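Local coordinates for protein aminoacyl-tRNA synthetase (Cryptosporidium parvum, PDB 5F9Y) that probably joins proline to its cognate tRNA as a class II prolyl-tRNA synthetase, activating the amino acid with ATP first, at residues 241-246 against 271-276; 118-123 against 151-156; 47-52 against 164-169. One frame throughout, in Å; residues are numbered along the deposited sequence.

Contact 1. Residues 241-246 against 271-276; sequences ATSHLL and TSWGLT. With PRO (proline), chain C; AMP (adenosine monophosphate), chain D.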
loop_
_atom_site.group_PDB
_atom_site.type_symbol
_atom_site.label_atom_id
_atom_site.label_comp_id
_atom_site.label_asym_id
_atom_site.label_seq_id
_atom_site.Cartn_x
_atom_site.Cartn_y
_atom_site.Cartn_z
ATOM N N ALA A 241 0.067 -6.452 -2.414
ATOM C CA ALA A 241 -1.105 -6.701 -3.242
ATOM C C ALA A 241 -0.926 -8.037 -3.945
ATOM O O ALA A 241 0.188 -8.553 -4.056
ATOM C CB ALA A 241 -1.326 -5.575 -4.258
ATOM N N THR A 242 -2.040 -8.591 -4.423
ATOM C CA THR A 242 -2.048 -9.908 -5.047
ATOM C C THR A 242 -2.850 -9.885 -6.339
ATOM O O THR A 242 -3.837 -9.156 -6.471
ATOM C CB THR A 242 -2.633 -10.974 -4.112
ATOM O OG1 THR A 242 -3.868 -10.501 -3.558
ATOM C CG2 THR A 242 -1.661 -11.297 -2.990
ATOM N N SER A 243 -2.418 -10.714 -7.291
ATOM C CA SER A 243 -3.086 -10.873 -8.580
ATOM C C SER A 243 -3.118 -12.361 -8.900
ATOM O O SER A 243 -2.069 -12.963 -9.152
ATOM C CB SER A 243 -2.364 -10.087 -9.677
ATOM O OG SER A 243 -3.057 -10.166 -10.910
ATOM N N HIS A 244 -4.310 -12.954 -8.895
ATOM C CA HIS A 244 -4.470 -14.403 -8.968
ATOM C C HIS A 244 -4.863 -14.841 -10.373
ATOM O O HIS A 244 -5.780 -14.271 -10.974
ATOM C CB HIS A 244 -5.528 -14.883 -7.975
ATOM C CG HIS A 244 -5.392 -14.288 -6.611
ATOM N ND1 HIS A 244 -4.377 -14.633 -5.746
ATOM C CD2 HIS A 244 -6.146 -13.372 -5.960
ATOM C CE1 HIS A 244 -4.510 -13.953 -4.621
ATOM N NE2 HIS A 244 -5.576 -13.180 -4.725
ATOM N N LEU A 245 -4.182 -15.864 -10.883
ATOM C CA LEU A 245 -4.628 -16.581 -12.075
ATOM C C LEU A 245 -5.471 -17.757 -11.599
ATOM O O LEU A 245 -4.941 -18.786 -11.175
ATOM C CB LEU A 245 -3.446 -17.043 -12.918
ATOM C CG LEU A 245 -3.811 -17.950 -14.099
ATOM C CD1 LEU A 245 -4.666 -17.204 -15.116
ATOM C CD2 LEU A 245 -2.565 -18.530 -14.754
ATOM N N LEU A 246 -6.796 -17.600 -11.652
ATOM C CA LEU A 246 -7.680 -18.650 -11.164
ATOM C C LEU A 246 -7.750 -19.838 -12.114
ATOM O O LEU A 246 -8.117 -20.936 -11.684
ATOM C CB LEU A 246 -9.083 -18.088 -10.927
ATOM C CG LEU A 246 -9.163 -16.917 -9.947
ATOM C CD1 LEU A 246 -10.599 -16.445 -9.789
ATOM C CD2 LEU A 246 -8.569 -17.301 -8.602
ATOM N N THR A 271 -9.439 -14.607 -13.716
ATOM C CA THR A 271 -8.475 -13.964 -12.839
ATOM C C THR A 271 -9.222 -13.138 -11.802
ATOM O O THR A 271 -10.359 -12.712 -12.019
ATOM C CB THR A 271 -7.499 -13.048 -13.600
ATOM O OG1 THR A 271 -8.166 -11.831 -13.952
ATOM C CG2 THR A 271 -6.978 -13.721 -14.863
ATOM N N SER A 272 -8.565 -12.912 -10.666
ATOM C CA SER A 272 -9.082 -12.014 -9.644
ATOM C C SER A 272 -7.903 -11.327 -8.973
ATOM O O SER A 272 -6.857 -11.945 -8.761
ATOM C CB SER A 272 -9.941 -12.753 -8.610
ATOM O OG SER A 272 -9.148 -13.553 -7.753
ATOM N N TRP A 273 -8.074 -10.045 -8.653
ATOM C CA TRP A 273 -6.986 -9.226 -8.140
ATOM C C TRP A 273 -7.553 -8.142 -7.235
ATOM O O TRP A 273 -8.639 -7.612 -7.484
ATOM C CB TRP A 273 -6.169 -8.609 -9.285
ATOM C CG TRP A 273 -6.949 -8.446 -10.565
ATOM C CD1 TRP A 273 -7.203 -9.412 -11.496
ATOM C CD2 TRP A 273 -7.568 -7.249 -11.052
ATOM N NE1 TRP A 273 -7.947 -8.893 -12.526
ATOM C CE2 TRP A 273 -8.183 -7.567 -12.279
ATOM C CE3 TRP A 273 -7.665 -5.941 -10.570
ATOM C CZ2 TRP A 273 -8.884 -6.624 -13.031
ATOM C CZ3 TRP A 273 -8.361 -5.007 -11.316
ATOM C CH2 TRP A 273 -8.961 -5.353 -12.533
ATOM N N GLY A 274 -6.809 -7.817 -6.186
ATOM C CA GLY A 274 -7.293 -6.892 -5.176
ATOM C C GLY A 274 -6.184 -6.030 -4.615
ATOM O O GLY A 274 -5.025 -6.446 -4.540
ATOM N N LEU A 275 -6.551 -4.810 -4.224
ATOM C CA LEU A 275 -5.654 -3.879 -3.547
ATOM C C LEU A 275 -6.442 -3.149 -2.471
ATOM O O LEU A 275 -7.506 -2.591 -2.752
ATOM C CB LEU A 275 -5.044 -2.872 -4.528
ATOM C CG LEU A 275 -4.206 -1.746 -3.916
ATOM C CD1 LEU A 275 -2.950 -2.301 -3.273
ATOM C CD2 LEU A 275 -3.855 -0.708 -4.966
ATOM N N THR A 276 -5.923 -3.149 -1.247
ATOM C CA THR A 276 -6.646 -2.642 -0.089
ATOM C C THR A 276 -5.969 -1.392 0.465
ATOM O O THR A 276 -4.926 -0.945 -0.021
ATOM C CB THR A 276 -6.751 -3.718 0.993
ATOM O OG1 THR A 276 -5.471 -3.900 1.610
ATOM C CG2 THR A 276 -7.201 -5.038 0.387
HETATM N N PRO C . -10.242 -12.036 -4.374
HETATM C CA PRO C . -8.790 -12.065 -4.169
HETATM C C PRO C . -8.411 -12.077 -2.694
HETATM O O PRO C . -9.275 -12.166 -1.824
HETATM C CB PRO C . -8.311 -10.776 -4.848
HETATM C CG PRO C . -9.513 -9.898 -4.902
HETATM C CD PRO C . -10.675 -10.821 -5.083
HETATM O OXT PRO C . -7.233 -12.003 -2.342
HETATM P P AMP D . -4.881 -12.379 1.173
HETATM O O1P AMP D . -4.079 -13.439 0.460
HETATM O O2P AMP D . -6.309 -12.776 1.467
HETATM O O3P AMP D . -4.171 -11.728 2.337
HETATM O "O5'" AMP D . -5.026 -11.215 0.094
HETATM C "C5'" AMP D . -6.042 -10.225 0.221
HETATM C "C4'" AMP D . -5.491 -8.826 0.092
HETATM O "O4'" AMP D . -6.092 -7.995 1.118
HETATM C "C3'" AMP D . -3.983 -8.691 0.268
HETATM O "O3'" AMP D . -3.510 -7.592 -0.509
HETATM C "C2'" AMP D . -3.847 -8.363 1.751
HETATM O "O2'" AMP D . -2.666 -7.668 2.091
HETATM C "C1'" AMP D . -5.096 -7.516 2.005
HETATM N N9 AMP D . -5.623 -7.637 3.365
HETATM C C8 AMP D . -5.950 -8.803 3.956
HETATM N N7 AMP D . -6.412 -8.606 5.215
HETATM C C5 AMP D . -6.385 -7.281 5.448
HETATM C C6 AMP D . -6.739 -6.398 6.581
HETATM N N6 AMP D . -7.223 -6.913 7.736
HETATM N N1 AMP D . -6.561 -5.067 6.422
HETATM C C2 AMP D . -6.079 -4.553 5.275
HETATM N N3 AMP D . -5.737 -5.295 4.206
HETATM C C4 AMP D . -5.861 -6.645 4.228
#

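Contact 2. Residues 118-123 against 151-156; sequences IAIRPT and SIVRWE. With PRO (proline), chain C; AMP (adenosine monophosphate), chain D.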
loop_
_atom_site.group_PDB
_atom_site.type_symbol
_atom_site.label_atom_id
_atom_site.label_comp_id
_atom_site.label_asym_id
_atom_site.label_seq_id
_atom_site.Cartn_x
_atom_site.Cartn_y
_atom_site.Cartn_z
ATOM N N ILE A 118 -27.373 -14.799 6.886
ATOM C CA ILE A 118 -26.622 -14.357 5.726
ATOM C C ILE A 118 -25.295 -13.782 6.202
ATOM O O ILE A 118 -25.140 -13.364 7.353
ATOM C CB ILE A 118 -27.408 -13.327 4.885
ATOM C CG1 ILE A 118 -27.795 -12.122 5.741
ATOM C CG2 ILE A 118 -28.648 -13.967 4.280
ATOM C CD1 ILE A 118 -28.603 -11.087 4.994
ATOM N N ALA A 119 -24.318 -13.753 5.298
ATOM C CA ALA A 119 -22.952 -13.391 5.639
ATOM C C ALA A 119 -22.535 -12.109 4.933
ATOM O O ALA A 119 -22.952 -11.835 3.803
ATOM C CB ALA A 119 -21.976 -14.512 5.270
ATOM N N ILE A 120 -21.701 -11.328 5.613
ATOM C CA ILE A 120 -21.061 -10.172 4.999
ATOM C C ILE A 120 -19.883 -10.656 4.168
ATOM O O ILE A 120 -19.105 -11.513 4.606
ATOM C CB ILE A 120 -20.623 -9.160 6.072
ATOM C CG1 ILE A 120 -21.821 -8.722 6.916
ATOM C CG2 ILE A 120 -19.958 -7.952 5.430
ATOM C CD1 ILE A 120 -21.470 -7.720 7.993
ATOM N N ARG A 121 -19.751 -10.110 2.966
ATOM C CA ARG A 121 -18.794 -10.618 1.992
ATOM C C ARG A 121 -17.356 -10.448 2.472
ATOM O O ARG A 121 -16.938 -9.319 2.773
ATOM C CB ARG A 121 -18.986 -9.907 0.653
ATOM C CG ARG A 121 -19.053 -8.390 0.761
ATOM C CD ARG A 121 -19.142 -7.721 -0.597
ATOM N NE ARG A 121 -19.463 -6.303 -0.468
ATOM C CZ ARG A 121 -19.770 -5.509 -1.489
ATOM N NH1 ARG A 121 -19.796 -5.994 -2.722
ATOM N NH2 ARG A 121 -20.054 -4.233 -1.272
ATOM N N PRO A 122 -16.577 -11.528 2.584
ATOM C CA PRO A 122 -15.121 -11.369 2.685
ATOM C C PRO A 122 -14.461 -11.232 1.328
ATOM O O PRO A 122 -13.315 -10.769 1.254
ATOM C CB PRO A 122 -14.680 -12.657 3.389
ATOM C CG PRO A 122 -15.677 -13.671 2.917
ATOM C CD PRO A 122 -16.989 -12.937 2.719
ATOM N N THR A 123 -15.159 -11.627 0.267
ATOM C CA THR A 123 -14.725 -11.518 -1.119
ATOM C C THR A 123 -15.949 -11.804 -1.977
ATOM O O THR A 123 -16.975 -12.273 -1.480
ATOM C CB THR A 123 -13.575 -12.479 -1.440
ATOM O OG1 THR A 123 -13.147 -12.281 -2.792
ATOM C CG2 THR A 123 -14.020 -13.923 -1.253
ATOM N N SER A 151 -16.200 -1.964 0.493
ATOM C CA SER A 151 -15.589 -2.335 1.758
ATOM C C SER A 151 -15.751 -3.831 1.992
ATOM O O SER A 151 -16.685 -4.461 1.489
ATOM C CB SER A 151 -16.211 -1.552 2.918
ATOM O OG SER A 151 -17.609 -1.772 2.991
ATOM N N ILE A 152 -14.825 -4.396 2.761
ATOM C CA ILE A 152 -14.797 -5.822 3.057
ATOM C C ILE A 152 -14.631 -6.002 4.559
ATOM O O ILE A 152 -13.847 -5.290 5.195
ATOM C CB ILE A 152 -13.663 -6.537 2.292
ATOM C CG1 ILE A 152 -13.954 -6.536 0.794
ATOM C CG2 ILE A 152 -13.481 -7.963 2.789
ATOM C CD1 ILE A 152 -15.158 -7.357 0.404
ATOM N N VAL A 153 -15.374 -6.950 5.123
ATOM C CA VAL A 153 -15.294 -7.287 6.539
ATOM C C VAL A 153 -14.644 -8.657 6.671
ATOM O O VAL A 153 -15.087 -9.625 6.041
ATOM C CB VAL A 153 -16.682 -7.267 7.202
ATOM C CG1 VAL A 153 -16.577 -7.682 8.660
ATOM C CG2 VAL A 153 -17.309 -5.885 7.077
ATOM N N ARG A 154 -13.589 -8.733 7.480
ATOM C CA ARG A 154 -12.930 -9.995 7.809
ATOM C C ARG A 154 -12.558 -9.946 9.284
ATOM O O ARG A 154 -11.717 -9.136 9.685
ATOM C CB ARG A 154 -11.692 -10.231 6.944
ATOM C CG ARG A 154 -11.988 -10.531 5.484
ATOM C CD ARG A 154 -10.706 -10.773 4.706
ATOM N NE ARG A 154 -10.956 -10.962 3.280
ATOM C CZ ARG A 154 -10.001 -11.138 2.371
ATOM N NH1 ARG A 154 -8.727 -11.149 2.740
ATOM N NH2 ARG A 154 -10.318 -11.301 1.095
ATOM N N TRP A 155 -13.180 -10.805 10.089
ATOM C CA TRP A 155 -12.949 -10.816 11.531
ATOM C C TRP A 155 -11.619 -11.511 11.799
ATOM O O TRP A 155 -11.555 -12.719 12.031
ATOM C CB TRP A 155 -14.101 -11.498 12.257
ATOM C CG TRP A 155 -14.520 -10.788 13.510
ATOM C CD1 TRP A 155 -14.257 -11.164 14.795
ATOM C CD2 TRP A 155 -15.270 -9.569 13.594
ATOM N NE1 TRP A 155 -14.800 -10.258 15.674
ATOM C CE2 TRP A 155 -15.427 -9.269 14.962
ATOM C CE3 TRP A 155 -15.825 -8.705 12.645
ATOM C CZ2 TRP A 155 -16.117 -8.142 15.404
ATOM C CZ3 TRP A 155 -16.509 -7.586 13.086
ATOM C CH2 TRP A 155 -16.648 -7.314 14.453
ATOM N N GLU A 156 -10.540 -10.731 11.766
ATOM C CA GLU A 156 -9.207 -11.282 11.961
ATOM C C GLU A 156 -8.992 -11.672 13.419
ATOM O O GLU A 156 -9.404 -10.959 14.337
ATOM C CB GLU A 156 -8.145 -10.271 11.526
HETATM N N PRO C . -10.242 -12.036 -4.374
HETATM C CA PRO C . -8.790 -12.065 -4.169
HETATM C C PRO C . -8.411 -12.077 -2.694
HETATM O O PRO C . -9.275 -12.166 -1.824
HETATM C CB PRO C . -8.311 -10.776 -4.848
HETATM C CG PRO C . -9.513 -9.898 -4.902
HETATM C CD PRO C . -10.675 -10.821 -5.083
HETATM O OXT PRO C . -7.233 -12.003 -2.342
HETATM P P AMP D . -4.881 -12.379 1.173
HETATM O O1P AMP D . -4.079 -13.439 0.460
HETATM O O2P AMP D . -6.309 -12.776 1.467
HETATM O O3P AMP D . -4.171 -11.728 2.337
HETATM O "O5'" AMP D . -5.026 -11.215 0.094
HETATM C "C5'" AMP D . -6.042 -10.225 0.221
HETATM C "C4'" AMP D . -5.491 -8.826 0.092
HETATM O "O4'" AMP D . -6.092 -7.995 1.118
HETATM C "C3'" AMP D . -3.983 -8.691 0.268
HETATM O "O3'" AMP D . -3.510 -7.592 -0.509
HETATM C "C2'" AMP D . -3.847 -8.363 1.751
HETATM O "O2'" AMP D . -2.666 -7.668 2.091
HETATM C "C1'" AMP D . -5.096 -7.516 2.005
HETATM N N9 AMP D . -5.623 -7.637 3.365
HETATM C C8 AMP D . -5.950 -8.803 3.956
HETATM N N7 AMP D . -6.412 -8.606 5.215
HETATM C C5 AMP D . -6.385 -7.281 5.448
HETATM C C6 AMP D . -6.739 -6.398 6.581
HETATM N N6 AMP D . -7.223 -6.913 7.736
HETATM N N1 AMP D . -6.561 -5.067 6.422
HETATM C C2 AMP D . -6.079 -4.553 5.275
HETATM N N3 AMP D . -5.737 -5.295 4.206
HETATM C C4 AMP D . -5.861 -6.645 4.228
#

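Contact 3. Residues 47-52 against 164-169; sequences GCYILR and IRTREF. With AMP (adenosine monophosphate), chain D.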
loop_
_atom_site.group_PDB
_atom_site.type_symbol
_atom_site.label_atom_id
_atom_site.label_comp_id
_atom_site.label_asym_id
_atom_site.label_seq_id
_atom_site.Cartn_x
_atom_site.Cartn_y
_atom_site.Cartn_z
ATOM N N GLY A 47 -10.544 -3.469 15.869
ATOM C CA GLY A 47 -10.254 -3.729 14.476
ATOM C C GLY A 47 -10.784 -2.705 13.496
ATOM O O GLY A 47 -10.317 -2.668 12.351
ATOM N N CYS A 48 -11.741 -1.875 13.898
ATOM C CA CYS A 48 -12.313 -0.858 13.028
ATOM C C CYS A 48 -11.703 0.499 13.346
ATOM O O CYS A 48 -11.415 0.808 14.505
ATOM C CB CYS A 48 -13.834 -0.803 13.184
ATOM S SG CYS A 48 -14.665 -2.347 12.754
ATOM N N TYR A 49 -11.505 1.308 12.307
ATOM C CA TYR A 49 -10.864 2.605 12.456
ATOM C C TYR A 49 -11.557 3.621 11.561
ATOM O O TYR A 49 -12.110 3.276 10.512
ATOM C CB TYR A 49 -9.368 2.533 12.123
ATOM C CG TYR A 49 -8.632 1.471 12.908
ATOM C CD1 TYR A 49 -8.261 1.688 14.228
ATOM C CD2 TYR A 49 -8.317 0.247 12.333
ATOM C CE1 TYR A 49 -7.592 0.718 14.951
ATOM C CE2 TYR A 49 -7.649 -0.728 13.050
ATOM C CZ TYR A 49 -7.288 -0.486 14.358
ATOM O OH TYR A 49 -6.623 -1.452 15.078
ATOM N N ILE A 50 -11.520 4.877 11.987
ATOM C CA ILE A 50 -12.142 5.971 11.251
ATOM C C ILE A 50 -11.098 6.603 10.342
ATOM O O ILE A 50 -10.056 7.074 10.811
ATOM C CB ILE A 50 -12.741 7.012 12.206
ATOM C CG1 ILE A 50 -13.900 6.403 12.995
ATOM C CG2 ILE A 50 -13.185 8.246 11.434
ATOM C CD1 ILE A 50 -14.492 7.342 14.011
ATOM N N LEU A 51 -11.375 6.617 9.040
ATOM C CA LEU A 51 -10.493 7.249 8.063
ATOM C C LEU A 51 -10.863 8.725 7.978
ATOM O O LEU A 51 -11.828 9.098 7.308
ATOM C CB LEU A 51 -10.604 6.563 6.708
ATOM C CG LEU A 51 -10.201 5.087 6.676
ATOM C CD1 LEU A 51 -10.304 4.528 5.264
ATOM C CD2 LEU A 51 -8.796 4.904 7.227
ATOM N N ARG A 52 -10.093 9.565 8.667
ATOM C CA ARG A 52 -10.325 10.998 8.648
ATOM C C ARG A 52 -9.909 11.582 7.296
ATOM O O ARG A 52 -9.180 10.941 6.533
ATOM C CB ARG A 52 -9.564 11.661 9.795
ATOM C CG ARG A 52 -10.037 11.209 11.171
ATOM C CD ARG A 52 -9.383 12.003 12.287
ATOM N NE ARG A 52 -9.849 13.386 12.331
ATOM C CZ ARG A 52 -9.456 14.275 13.239
ATOM N NH1 ARG A 52 -8.589 13.925 14.180
ATOM N NH2 ARG A 52 -9.928 15.514 13.207
ATOM N N ILE A 164 -2.852 -1.764 8.117
ATOM C CA ILE A 164 -2.209 -3.018 7.731
ATOM C C ILE A 164 -3.162 -4.195 7.922
ATOM O O ILE A 164 -3.341 -5.020 7.019
ATOM C CB ILE A 164 -0.898 -3.223 8.511
ATOM C CG1 ILE A 164 0.233 -2.376 7.919
ATOM C CG2 ILE A 164 -0.496 -4.686 8.491
ATOM C CD1 ILE A 164 0.188 -0.913 8.293
ATOM N N ARG A 165 -3.783 -4.295 9.100
ATOM C CA ARG A 165 -4.692 -5.405 9.410
ATOM C C ARG A 165 -5.892 -4.844 10.172
ATOM O O ARG A 165 -5.858 -4.714 11.399
ATOM C CB ARG A 165 -3.980 -6.494 10.205
ATOM N N THR A 166 -6.953 -4.519 9.435
ATOM C CA THR A 166 -8.192 -4.016 10.007
ATOM C C THR A 166 -9.320 -5.005 9.743
ATOM O O THR A 166 -9.288 -5.758 8.765
ATOM C CB THR A 166 -8.563 -2.643 9.429
ATOM O OG1 THR A 166 -8.902 -2.778 8.043
ATOM C CG2 THR A 166 -7.397 -1.681 9.560
ATOM N N ARG A 167 -10.324 -4.996 10.623
ATOM C CA ARG A 167 -11.453 -5.903 10.447
ATOM C C ARG A 167 -12.345 -5.455 9.296
ATOM O O ARG A 167 -12.871 -6.290 8.551
ATOM C CB ARG A 167 -12.251 -6.014 11.745
ATOM C CG ARG A 167 -11.526 -6.789 12.831
ATOM C CD ARG A 167 -12.406 -6.990 14.048
ATOM N NE ARG A 167 -11.684 -7.637 15.139
ATOM C CZ ARG A 167 -12.141 -7.725 16.384
ATOM N NH1 ARG A 167 -13.317 -7.201 16.698
ATOM N NH2 ARG A 167 -11.419 -8.332 17.315
ATOM N N GLU A 168 -12.531 -4.150 9.138
ATOM C CA GLU A 168 -13.152 -3.587 7.949
ATOM C C GLU A 168 -12.121 -2.737 7.222
ATOM O O GLU A 168 -11.419 -1.935 7.848
ATOM C CB GLU A 168 -14.382 -2.745 8.290
ATOM C CG GLU A 168 -15.101 -2.229 7.050
ATOM C CD GLU A 168 -16.071 -1.103 7.342
ATOM O OE1 GLU A 168 -16.190 -0.697 8.517
ATOM O OE2 GLU A 168 -16.715 -0.621 6.387
ATOM N N PHE A 169 -12.024 -2.922 5.909
ATOM C CA PHE A 169 -11.097 -2.156 5.095
ATOM C C PHE A 169 -11.725 -1.876 3.738
ATOM O O PHE A 169 -12.563 -2.642 3.253
ATOM C CB PHE A 169 -9.757 -2.884 4.918
ATOM C CG PHE A 169 -9.889 -4.288 4.394
ATOM C CD1 PHE A 169 -9.887 -4.540 3.031
ATOM C CD2 PHE A 169 -10.000 -5.359 5.266
ATOM C CE1 PHE A 169 -10.003 -5.829 2.550
ATOM C CE2 PHE A 169 -10.116 -6.652 4.789
ATOM C CZ PHE A 169 -10.116 -6.886 3.430
HETATM P P AMP D . -4.881 -12.379 1.173
HETATM O O1P AMP D . -4.079 -13.439 0.460
HETATM O O2P AMP D . -6.309 -12.776 1.467
HETATM O O3P AMP D . -4.171 -11.728 2.337
HETATM O "O5'" AMP D . -5.026 -11.215 0.094
HETATM C "C5'" AMP D . -6.042 -10.225 0.221
HETATM C "C4'" AMP D . -5.491 -8.826 0.092
HETATM O "O4'" AMP D . -6.092 -7.995 1.118
HETATM C "C3'" AMP D . -3.983 -8.691 0.268
HETATM O "O3'" AMP D . -3.510 -7.592 -0.509
HETATM C "C2'" AMP D . -3.847 -8.363 1.751
HETATM O "O2'" AMP D . -2.666 -7.668 2.091
HETATM C "C1'" AMP D . -5.096 -7.516 2.005
HETATM N N9 AMP D . -5.623 -7.637 3.365
HETATM C C8 AMP D . -5.950 -8.803 3.956
HETATM N N7 AMP D . -6.412 -8.606 5.215
HETATM C C5 AMP D . -6.385 -7.281 5.448
HETATM C C6 AMP D . -6.739 -6.398 6.581
HETATM N N6 AMP D . -7.223 -6.913 7.736
HETATM N N1 AMP D . -6.561 -5.067 6.422
HETATM C C2 AMP D . -6.079 -4.553 5.275
HETATM N N3 AMP D . -5.737 -5.295 4.206
HETATM C C4 AMP D . -5.861 -6.645 4.228
HETATM O O HOH W 1 -11.408 0.032 9.686
HETATM O O HOH W 2 -13.601 1.144 9.147
#

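Contact 1. Residues 241-246 against 271-276
His-244 and Ser-272 face each other across two antiparallel strands, with their side chains on the face that carries the bound proline. Their backbones pair reciprocally: His-244 N donates to Ser-272 O at 2.7 Å, and Ser-272 N returns a bond to His-244 O at 3.1 Å. The imidazole has its CG anti to the carbonyl carbon (chi1 -46°), which swings the ring past Ser-272, with His-244 CD2 3.5 Å from Ser-272 OG. His-244 NE2 then donates to PRO OXT at 3.1 Å, while ND1 is hydrogen-bonded to Thr-224. Ser-272 OG is held by Glu-125. Leu-246 brings CD1 alongside that hydroxyl, at 3.8 Å from Ser-272 OG. Gly-274 N binds Thr-242 O at 3.3 Å, and the glycine has no side chain where proline lies.

The other face carries Ser-243, Leu-245, Thr-271 and Trp-273. Ser-243 OG rests 3.8 Å from Trp-273 CB, and it is bonded to Val-188 O. Ala-241 CB meets Leu-275 CD1 at 3.8 Å. Strand 236-247 is bordered by strand 223-231, and strand 265-276 by strand 168-178. Helix 181-202 packs on the sheet face that bears Trp-273 and Leu-245, and helix 125-135 reaches Leu-246 and Ser-272.

Contact 2. Residues 118-123 against 151-156
The guanidinium of Arg-154 meets Pro-122 O with its edge. Two of its nitrogens bind that one carbonyl oxygen: Arg-154 NE lies 3.1 Å from Pro-122 O, and Arg-154 NH2 lies 3.0 Å from Pro-122 O. The oxygen lies in the guanidinium plane, but both nitrogens approach from the same face of the carbonyl and are tilted from its plane. The ligands also meet this edge: Arg-154 NH2 also donates to PRO O at 3.2 Å, and Arg-154 NH1 donates to AMP O2P at 3.2 Å. The two-nitrogen grip should limit rotation of the group and set NH1 and NH2 toward the two ligands. The side chain is extended from CG to NE (chi2 -179°), which carries the flat end to the two ligands.

Behind it the packing is apolar. Ile-152 CD1 meets the aliphatic chain of Arg-121 at about a right angle, 4.0 Å from Arg-121 CG. Ile-120 CG2 touches Val-153 CG2 at 3.7 Å, where the two branched side chains cross at a slant. Glu-125 is also hydrogen-bonded to the proline.

Arg-154, Trp-155 and Glu-156 fit the Arg-x-Glu signature of class II motif 2. Such an arginine is characteristic of the class II aminoacylation site, where it contacts the phosphate and the amino-acid carboxylate.

Contact 3. Residues 47-52 against 164-169
Thr-166 is the first residue of 164-169 to touch 47-52, and it meets both Gly-47 and Tyr-49. Its CG2 comes to the edge of the Tyr-49 ring, near the ring plane, at 3.5 Å from Tyr-49 CD2. The methyl is anti to the carbonyl carbon. OG1 sits instead between the backbone N and the carbonyl carbon (chi1 67°), from where Thr-166 OG1 donates to Glu-168 O at 2.7 Å. This bond links Thr-166 to Glu-168 within the segment. The backbone of Thr-166 reads the adenine: its N donates to AMP N1 at 3.1 Å, and its O accepts a weak bond from AMP N6.

Arg-167 follows, and its N donates to Gly-47 O at 2.9 Å. The donor stands above the carbonyl plane, not on a lone pair. Its extended chain runs over Gly-47, with Arg-167 CG 3.7 Å from Gly-47 CA. The charged end makes a cation-pi contact with Trp-155.

Glu-168 is linked to the strand 49-51 through water. One water accepts from Tyr-49 N and probably donates to Glu-168 O. A second lies 2.9 Å from Tyr-49 O and 3.2 Å from Glu-168 OE1. Gly-47 to Tyr-49 thus pack against Thr-166 to Glu-168 through backbone, ring-edge and water contacts. Phe-169 turns away from 47-52 and lays one ring face against the adenine base, with AMP C4 above its centre.

Backbone recognition of adenine beside a phenylalanine ring is characteristic of class II motif 2.

How the contacts relate
All three contacts reach the ligand site, contact 3 through residues 164-169. Contacts 1 and 2 do not touch, their nearest atoms being about 6 Å apart, but both hold the bound proline and AMP. Contact 2 and contact 3 are neighbours, with centres about 13 Å apart. Their strands 144-153 and 168-178 pair through Ile-152 N and Phe-169 O at 2.9 Å, and Arg-154 N lies 2.8 Å from Arg-167 O, a probable hydrogen bond. Contact 3 meets contact 1 where Thr-276 CG2 packs on Phe-169 CE1 at 3.6 Å. AMP is thus shared by all three: contact 3 holds N1, contact 1 reaches N3 through Thr-276, and contact 2 holds the phosphate. The side chain of Thr-166 is about 14 Å from the bound proline.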